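Local coordinates for oxidoreductase, iron/ascorbate family (Shewanella oneidensis, PDB 3ON7), which probably uses iron, oxygen and 2-oxoglutarate to form ethylene and to oxidise L-arginine, at residues Thr45-Phe50 against Ala104-Tyr109; Glu88-Tyr93 against Arg97-Leu102; Tyr127-Ile132 against Asp223-Ser228. All coordinates share one frame; numbering follows the deposited sequence.

Contact 1 (Thr45-Phe50 against Ala104-Tyr109); sequences TEWQAF and ANILAY
Two helices of the N-terminal dioxygenase region, 37-51 and 103-126, meet where E46 and W47 face N105 and I106, a clear case of two helical segments bridged by side chains. Their backbones stay well apart, with the CA atoms of W47 and I106 9.5 Å from each other, and a polar pair and an apolar pair bridge the gap. In the polar pair, N105 ND2 donates to E46 OE2 over 2.8 Å. The bond is moderately bent, with an N-H...O angle of 154°; it lies close to the amide plane of N105 but reaches the carboxylate from above its plane. E46 gets there by setting CG between its backbone N and carbonyl carbon (chi1 59°) and running extended beyond it. With an alanine in place of E46, N105 ND2 would probably lose this acceptor and the amide be freer to turn. In the second pair, which is buried, I106 comes obliquely to the indole near NE1: I106 CD1 lies 4.0 Å from W47 NE1, and I106 CG1 is 4.3 Å from W47 CZ2 of the six-membered ring. The two side chains cross at about a right angle. Beyond this pair lies strand 151-157, whose I154 touches both W47 and I106, while neighbouring strand 88-92 sends Y90 edge-to-face against the W47 ring; the N105 side chain also packs on L39, R42 and I43 of helix 37-51.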
# COMPACT_ATOMS: atom_id res chain seq x y z
N THR B 45 33.86 -2.09 -2.50
CA THR B 45 34.65 -1.06 -1.85
C THR B 45 33.86 0.23 -1.67
O THR B 45 33.82 0.75 -0.57
CB THR B 45 35.98 -0.79 -2.60
OG1 THR B 45 36.79 -1.96 -2.54
CG2 THR B 45 36.74 0.38 -1.98
N GLU B 46 33.23 0.74 -2.71
CA GLU B 46 32.61 2.05 -2.58
C GLU B 46 31.27 2.01 -1.85
O GLU B 46 30.86 3.02 -1.26
CB GLU B 46 32.55 2.81 -3.92
CG GLU B 46 31.79 2.15 -5.05
CD GLU B 46 31.99 2.86 -6.39
OE1 GLU B 46 32.88 3.74 -6.49
OE2 GLU B 46 31.26 2.53 -7.35
N TRP B 47 30.60 0.86 -1.84
CA TRP B 47 29.36 0.73 -1.08
C TRP B 47 29.66 0.52 0.39
O TRP B 47 28.97 1.06 1.25
CB TRP B 47 28.47 -0.37 -1.66
CG TRP B 47 27.74 0.15 -2.83
CD1 TRP B 47 28.15 0.13 -4.12
CD2 TRP B 47 26.49 0.83 -2.81
NE1 TRP B 47 27.22 0.75 -4.92
CE2 TRP B 47 26.19 1.18 -4.14
CE3 TRP B 47 25.59 1.17 -1.81
CZ2 TRP B 47 25.02 1.83 -4.48
CZ3 TRP B 47 24.44 1.84 -2.16
CH2 TRP B 47 24.16 2.16 -3.48
N GLN B 48 30.69 -0.25 0.68
CA GLN B 48 31.18 -0.30 2.06
C GLN B 48 31.44 1.11 2.60
O GLN B 48 31.02 1.46 3.70
CB GLN B 48 32.46 -1.13 2.15
CG GLN B 48 32.95 -1.33 3.58
CD GLN B 48 31.95 -2.04 4.45
OE1 GLN B 48 31.79 -3.25 4.37
NE2 GLN B 48 31.26 -1.30 5.30
N ALA B 49 32.12 1.90 1.80
CA ALA B 49 32.35 3.32 2.11
C ALA B 49 31.05 4.09 2.35
O ALA B 49 30.92 4.83 3.32
CB ALA B 49 33.15 3.97 0.97
N PHE B 50 30.10 3.91 1.46
CA PHE B 50 28.78 4.53 1.60
C PHE B 50 28.15 4.24 2.95
O PHE B 50 27.68 5.16 3.61
CB PHE B 50 27.84 4.06 0.48
CG PHE B 50 26.42 4.48 0.67
CD1 PHE B 50 26.02 5.76 0.34
CD2 PHE B 50 25.49 3.60 1.18
CE1 PHE B 50 24.71 6.15 0.51
CE2 PHE B 50 24.17 3.98 1.36
CZ PHE B 50 23.79 5.26 1.03
N ALA B 104 27.24 5.17 -11.85
CA ALA B 104 27.87 4.59 -13.04
C ALA B 104 28.18 3.12 -12.83
O ALA B 104 27.80 2.29 -13.63
CB ALA B 104 29.12 5.35 -13.42
N ASN B 105 28.87 2.81 -11.74
CA ASN B 105 29.30 1.45 -11.48
C ASN B 105 28.14 0.53 -11.18
O ASN B 105 28.11 -0.62 -11.65
CB ASN B 105 30.33 1.41 -10.34
CG ASN B 105 31.71 1.93 -10.77
OD1 ASN B 105 32.00 2.04 -11.96
ND2 ASN B 105 32.55 2.25 -9.81
N ILE B 106 27.17 1.01 -10.41
CA ILE B 106 26.12 0.11 -9.99
C ILE B 106 25.17 -0.17 -11.15
O ILE B 106 24.73 -1.29 -11.29
CB ILE B 106 25.38 0.60 -8.71
CG1 ILE B 106 24.78 -0.59 -7.97
CG2 ILE B 106 24.32 1.65 -9.03
CD1 ILE B 106 25.74 -1.74 -7.75
N LEU B 107 24.89 0.82 -12.00
CA LEU B 107 24.08 0.56 -13.18
C LEU B 107 24.85 -0.23 -14.27
O LEU B 107 24.24 -0.98 -15.01
CB LEU B 107 23.48 1.87 -13.74
CG LEU B 107 22.48 2.58 -12.82
CD1 LEU B 107 21.88 3.80 -13.49
CD2 LEU B 107 21.37 1.63 -12.35
N ALA B 108 26.16 -0.05 -14.37
CA ALA B 108 26.96 -0.90 -15.26
C ALA B 108 26.88 -2.34 -14.77
O ALA B 108 26.72 -3.25 -15.56
CB ALA B 108 28.41 -0.42 -15.34
N TYR B 109 26.95 -2.55 -13.46
CA TYR B 109 26.82 -3.90 -12.93
C TYR B 109 25.42 -4.49 -13.18
O TYR B 109 25.30 -5.62 -13.64
CB TYR B 109 27.16 -3.98 -11.43
CG TYR B 109 26.89 -5.36 -10.89
CD1 TYR B 109 27.81 -6.37 -11.06
CD2 TYR B 109 25.68 -5.67 -10.26
CE1 TYR B 109 27.57 -7.64 -10.60
CE2 TYR B 109 25.43 -6.95 -9.80
CZ TYR B 109 26.38 -7.93 -9.98
OH TYR B 109 26.14 -9.21 -9.55

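Contact 2 (Glu88-Tyr93 against Arg97-Leu102); sequences EYYHVY and RIPDSL
R97 meets Y90 through its backbone rather than its side chain, and so illustrates how an irregular segment can be pinned to the strand it has just left. Its carbonyl oxygen accepts a hydrogen bond from the phenol, Y90 OH lying 2.7 Å from R97 O. The hydroxyl approaches from above the carbonyl plane, 58° out of it, while the oxygen itself sits at the edge of the tyrosine ring. Y90 spans the gap because its CG is turned anti to the backbone N (chi1 -161°). A second donor grips the same oxygen: a water 2.9 Å from R97 O, which also donates to H91 O and accepts from Y93 N at 3.1 Å, linking the end of the strand to the returning chain. The guanidinium leads elsewhere, with a weak hydrogen bond from NH1 to E58 O, while R97 N is held by D67. Next, I98 pushes CD1 toward the end of the strand, where it lies 3.8 Å from V92 CG1 and 3.7 Å from Y93 O; its other neighbours include I106 and L107 of helix 103-126. P99 then brings its CD obliquely to the phenol end of Y90, 3.4 Å from Y90 OH. L102 N donates a hydrogen bond to P99 O, 3.0 Å away, closing a turn that takes the chain toward helix 103-126. Together these contacts make a strand-to-helix connection folded back on its own strand, 88-92, which lies between 151-157 and 68-70 in the large sheet of the double-stranded beta-helix (jelly-roll) fold of this family.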
# COMPACT_ATOMS: atom_id res chain seq x y z
N GLU B 88 21.57 -3.31 7.39
CA GLU B 88 21.01 -2.12 6.74
C GLU B 88 21.20 -2.39 5.24
O GLU B 88 21.98 -3.26 4.86
CB GLU B 88 21.73 -0.84 7.20
CG GLU B 88 23.18 -0.73 6.72
CD GLU B 88 24.00 0.38 7.35
OE1 GLU B 88 23.43 1.38 7.88
OE2 GLU B 88 25.26 0.27 7.29
N TYR B 89 20.45 -1.73 4.39
CA TYR B 89 20.54 -2.05 2.98
C TYR B 89 20.07 -0.92 2.14
O TYR B 89 19.49 0.04 2.64
CB TYR B 89 19.78 -3.35 2.65
CG TYR B 89 18.36 -3.42 3.16
CD1 TYR B 89 18.08 -3.92 4.43
CD2 TYR B 89 17.29 -3.03 2.37
CE1 TYR B 89 16.76 -4.00 4.91
CE2 TYR B 89 15.98 -3.12 2.84
CZ TYR B 89 15.72 -3.59 4.10
OH TYR B 89 14.42 -3.67 4.53
N TYR B 90 20.35 -1.04 0.84
CA TYR B 90 19.96 -0.07 -0.15
C TYR B 90 19.29 -0.81 -1.31
O TYR B 90 19.83 -1.80 -1.83
CB TYR B 90 21.19 0.67 -0.66
CG TYR B 90 20.89 1.96 -1.34
CD1 TYR B 90 20.23 1.99 -2.57
CD2 TYR B 90 21.23 3.17 -0.75
CE1 TYR B 90 19.93 3.19 -3.18
CE2 TYR B 90 20.90 4.36 -1.36
CZ TYR B 90 20.28 4.37 -2.57
OH TYR B 90 19.97 5.57 -3.18
N HIS B 91 18.13 -0.30 -1.74
CA HIS B 91 17.40 -0.86 -2.88
C HIS B 91 17.66 -0.02 -4.11
O HIS B 91 17.25 1.16 -4.18
CB HIS B 91 15.91 -0.89 -2.57
CG HIS B 91 15.48 -2.09 -1.78
ND1 HIS B 91 14.16 -2.46 -1.67
CD2 HIS B 91 16.20 -3.02 -1.12
CE1 HIS B 91 14.08 -3.58 -0.97
NE2 HIS B 91 15.30 -3.93 -0.61
N VAL B 92 18.36 -0.62 -5.05
CA VAL B 92 18.72 0.04 -6.30
C VAL B 92 17.79 -0.41 -7.43
O VAL B 92 17.69 -1.62 -7.70
CB VAL B 92 20.16 -0.29 -6.72
CG1 VAL B 92 20.46 0.30 -8.12
CG2 VAL B 92 21.17 0.18 -5.69
N TYR B 93 17.17 0.56 -8.10
CA TYR B 93 16.49 0.35 -9.37
C TYR B 93 17.00 1.35 -10.40
O TYR B 93 17.29 2.48 -10.05
CB TYR B 93 14.97 0.60 -9.23
CG TYR B 93 14.24 -0.28 -8.26
CD1 TYR B 93 13.70 -1.50 -8.67
CD2 TYR B 93 14.06 0.11 -6.95
CE1 TYR B 93 13.02 -2.31 -7.78
CE2 TYR B 93 13.38 -0.67 -6.06
CZ TYR B 93 12.86 -1.88 -6.47
OH TYR B 93 12.18 -2.66 -5.58
N ARG B 97 16.27 6.14 -6.86
CA ARG B 97 17.27 7.03 -6.34
C ARG B 97 18.57 6.32 -6.11
O ARG B 97 18.61 5.28 -5.47
CB ARG B 97 16.83 7.62 -5.02
CG ARG B 97 17.57 8.89 -4.77
CD ARG B 97 17.16 9.48 -3.53
NE ARG B 97 17.96 10.62 -3.18
CZ ARG B 97 17.88 11.21 -1.99
NH1 ARG B 97 17.04 10.73 -1.07
NH2 ARG B 97 18.64 12.27 -1.73
N ILE B 98 19.64 6.91 -6.61
CA ILE B 98 20.99 6.38 -6.46
C ILE B 98 21.93 7.57 -6.22
O ILE B 98 21.81 8.59 -6.89
CB ILE B 98 21.44 5.63 -7.73
CG1 ILE B 98 20.37 4.61 -8.16
CG2 ILE B 98 22.76 4.91 -7.48
CD1 ILE B 98 20.68 3.89 -9.40
N PRO B 99 22.86 7.46 -5.26
CA PRO B 99 23.79 8.57 -5.06
C PRO B 99 24.66 8.79 -6.28
O PRO B 99 25.12 7.81 -6.87
CB PRO B 99 24.65 8.10 -3.87
CG PRO B 99 23.88 7.06 -3.22
CD PRO B 99 23.11 6.37 -4.32
N ASP B 100 24.84 10.04 -6.67
CA ASP B 100 25.58 10.38 -7.89
C ASP B 100 26.91 9.67 -8.01
O ASP B 100 27.24 9.17 -9.09
CB ASP B 100 25.84 11.90 -8.00
CG ASP B 100 24.60 12.69 -8.41
OD1 ASP B 100 23.72 12.12 -9.10
OD2 ASP B 100 24.51 13.88 -8.04
N SER B 101 27.67 9.61 -6.92
CA SER B 101 29.06 9.07 -6.98
C SER B 101 29.08 7.57 -7.25
O SER B 101 30.09 7.04 -7.68
CB SER B 101 29.87 9.41 -5.70
OG SER B 101 29.54 8.57 -4.60
N LEU B 102 27.94 6.90 -7.05
CA LEU B 102 27.87 5.45 -7.15
C LEU B 102 27.09 4.95 -8.38
O LEU B 102 27.16 3.78 -8.69
CB LEU B 102 27.22 4.88 -5.88
CG LEU B 102 27.87 5.08 -4.51
CD1 LEU B 102 26.91 4.64 -3.38
CD2 LEU B 102 29.19 4.35 -4.41
O HOH W 1 16.99 2.93 -6.18

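Contact 3 (Tyr127-Ile132 against Asp223-Ser228); sequences YSPDEI and DGYFPS
I132 lies over one face of the Y225 ring in a CH-pi contact, its CG1 4.2 Å from the ring centroid and 23° off the normal. The touch is offset toward the rim, and the branch ends beside the root of the tyrosine, with I132 CD1 3.8 Å from Y225 CB. Toward the phenol end P129 takes over obliquely, P129 CD approaching Y225 CZ to 3.6 Å. A chi1 of -174° swings the Y225 ring away from its own backbone N and out to P129 and I132, and a water joins its hydroxyl, at 2.6 Å from Y225 OH, to the backbone oxygen of Y127. Beside it, S128 OG sits at the edge of the F226 ring, 3.5 Å from F226 CE2, while Y225 CD2 rests over the centre of one face of that ring. The serine oxygen is fixed by a hydrogen bond with I124 O in the preceding helix. P129 occupies the N-cap position of the short helix 130-133, on which I132 lies with its side chain directed to Y225. On the other side, D223 is the C-prime residue of a Schellman motif that ends helix 216-221, with G224 N bonded to Q219 O and D223 N to E220 O; the chain turns there and delivers Y225 and F226. Further out, F226 N bonds to S222 OG, and side chains of helix 14-25 pack here, R23 on Y225 and V19 on F226.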
# COMPACT_ATOMS: atom_id res chain seq x y z
N TYR B 127 17.62 -26.16 -22.65
CA TYR B 127 17.67 -27.49 -22.04
C TYR B 127 16.42 -27.93 -21.26
O TYR B 127 16.42 -28.98 -20.63
CB TYR B 127 18.92 -27.61 -21.16
CG TYR B 127 20.20 -27.58 -21.98
CD1 TYR B 127 20.61 -28.70 -22.70
CD2 TYR B 127 20.97 -26.42 -22.07
CE1 TYR B 127 21.76 -28.69 -23.47
CE2 TYR B 127 22.15 -26.39 -22.84
CZ TYR B 127 22.53 -27.53 -23.53
OH TYR B 127 23.68 -27.53 -24.30
N SER B 128 15.34 -27.16 -21.32
CA SER B 128 14.05 -27.65 -20.83
C SER B 128 13.54 -28.71 -21.81
O SER B 128 13.76 -28.58 -23.02
CB SER B 128 13.02 -26.54 -20.74
OG SER B 128 13.33 -25.56 -19.77
N PRO B 129 12.86 -29.76 -21.31
CA PRO B 129 12.15 -30.64 -22.25
C PRO B 129 11.07 -29.88 -23.03
O PRO B 129 10.60 -28.83 -22.58
CB PRO B 129 11.52 -31.71 -21.35
CG PRO B 129 12.28 -31.66 -20.08
CD PRO B 129 12.79 -30.25 -19.93
N ASP B 130 10.68 -30.40 -24.19
CA ASP B 130 9.72 -29.71 -25.07
C ASP B 130 8.36 -29.47 -24.40
O ASP B 130 7.71 -28.48 -24.69
CB ASP B 130 9.53 -30.48 -26.39
CG ASP B 130 10.72 -30.30 -27.37
OD1 ASP B 130 11.45 -29.30 -27.26
OD2 ASP B 130 10.90 -31.16 -28.28
N GLU B 131 7.95 -30.38 -23.52
CA GLU B 131 6.69 -30.26 -22.78
C GLU B 131 6.78 -29.14 -21.74
O GLU B 131 5.78 -28.48 -21.44
CB GLU B 131 6.32 -31.61 -22.12
CG GLU B 131 7.05 -31.94 -20.81
CD GLU B 131 7.06 -33.43 -20.48
N ILE B 132 7.97 -28.92 -21.19
CA ILE B 132 8.19 -27.83 -20.25
C ILE B 132 8.33 -26.51 -21.03
O ILE B 132 7.74 -25.50 -20.63
CB ILE B 132 9.41 -28.07 -19.35
CG1 ILE B 132 9.32 -29.43 -18.62
CG2 ILE B 132 9.54 -26.95 -18.33
CD1 ILE B 132 8.08 -29.62 -17.77
N ASP B 223 5.83 -25.62 -14.05
CA ASP B 223 5.05 -26.66 -13.40
C ASP B 223 5.90 -27.56 -12.50
O ASP B 223 5.80 -28.78 -12.56
CB ASP B 223 4.31 -27.52 -14.44
CG ASP B 223 3.20 -28.37 -13.81
OD1 ASP B 223 2.49 -27.86 -12.91
OD2 ASP B 223 3.05 -29.55 -14.23
N GLY B 224 6.74 -26.96 -11.66
CA GLY B 224 7.51 -27.73 -10.68
C GLY B 224 8.75 -28.42 -11.21
O GLY B 224 9.50 -29.00 -10.44
N TYR B 225 8.99 -28.35 -12.52
CA TYR B 225 10.17 -28.97 -13.11
C TYR B 225 11.45 -28.34 -12.58
O TYR B 225 12.41 -29.05 -12.31
CB TYR B 225 10.16 -28.88 -14.63
CG TYR B 225 11.30 -29.64 -15.29
CD1 TYR B 225 11.24 -31.02 -15.48
CD2 TYR B 225 12.44 -28.97 -15.74
CE1 TYR B 225 12.30 -31.72 -16.10
CE2 TYR B 225 13.50 -29.66 -16.34
CZ TYR B 225 13.42 -31.03 -16.52
OH TYR B 225 14.46 -31.70 -17.12
N PHE B 226 11.45 -27.01 -12.42
CA PHE B 226 12.54 -26.31 -11.75
C PHE B 226 12.08 -25.91 -10.36
O PHE B 226 11.18 -25.09 -10.23
CB PHE B 226 12.97 -25.08 -12.55
CG PHE B 226 13.66 -25.41 -13.84
CD1 PHE B 226 14.90 -26.05 -13.84
CD2 PHE B 226 13.07 -25.13 -15.06
CE1 PHE B 226 15.54 -26.37 -15.02
CE2 PHE B 226 13.71 -25.46 -16.25
CZ PHE B 226 14.94 -26.08 -16.23
N PRO B 227 12.69 -26.48 -9.31
CA PRO B 227 12.21 -26.17 -7.97
C PRO B 227 12.74 -24.84 -7.42
O PRO B 227 13.91 -24.51 -7.64
CB PRO B 227 12.72 -27.35 -7.15
CG PRO B 227 13.99 -27.76 -7.86
CD PRO B 227 13.67 -27.57 -9.31
N SER B 228 11.87 -24.10 -6.73
CA SER B 228 12.28 -22.96 -5.90
C SER B 228 12.61 -23.49 -4.53
O SER B 228 11.73 -23.93 -3.81
CB SER B 228 11.16 -21.93 -5.77
OG SER B 228 11.54 -20.88 -4.89
O HOH W 2 16.28 -30.06 -18.08

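From the N terminus, helix 37-51 supplies the first half of contact 1, whose loop closes only when the chain reaches helix 103-126. Within that long loop lies contact 2, a much shorter closure with three residues between 88-93 and 97-102. The two touch: L102 packs on E46 and W47, and F50 on Y90, so helix 37-51, strand 88-92 and the start of helix 103-126 form one cluster. Contact 3 opens just past the far end of helix 103-126 and closes after 90 residues that include strands 151-157, 180-184 and 210-214, joining helix 130-133 to the loop between helix 216-221 and strand 231-234. Its centre is about 36 Å from that of contact 1.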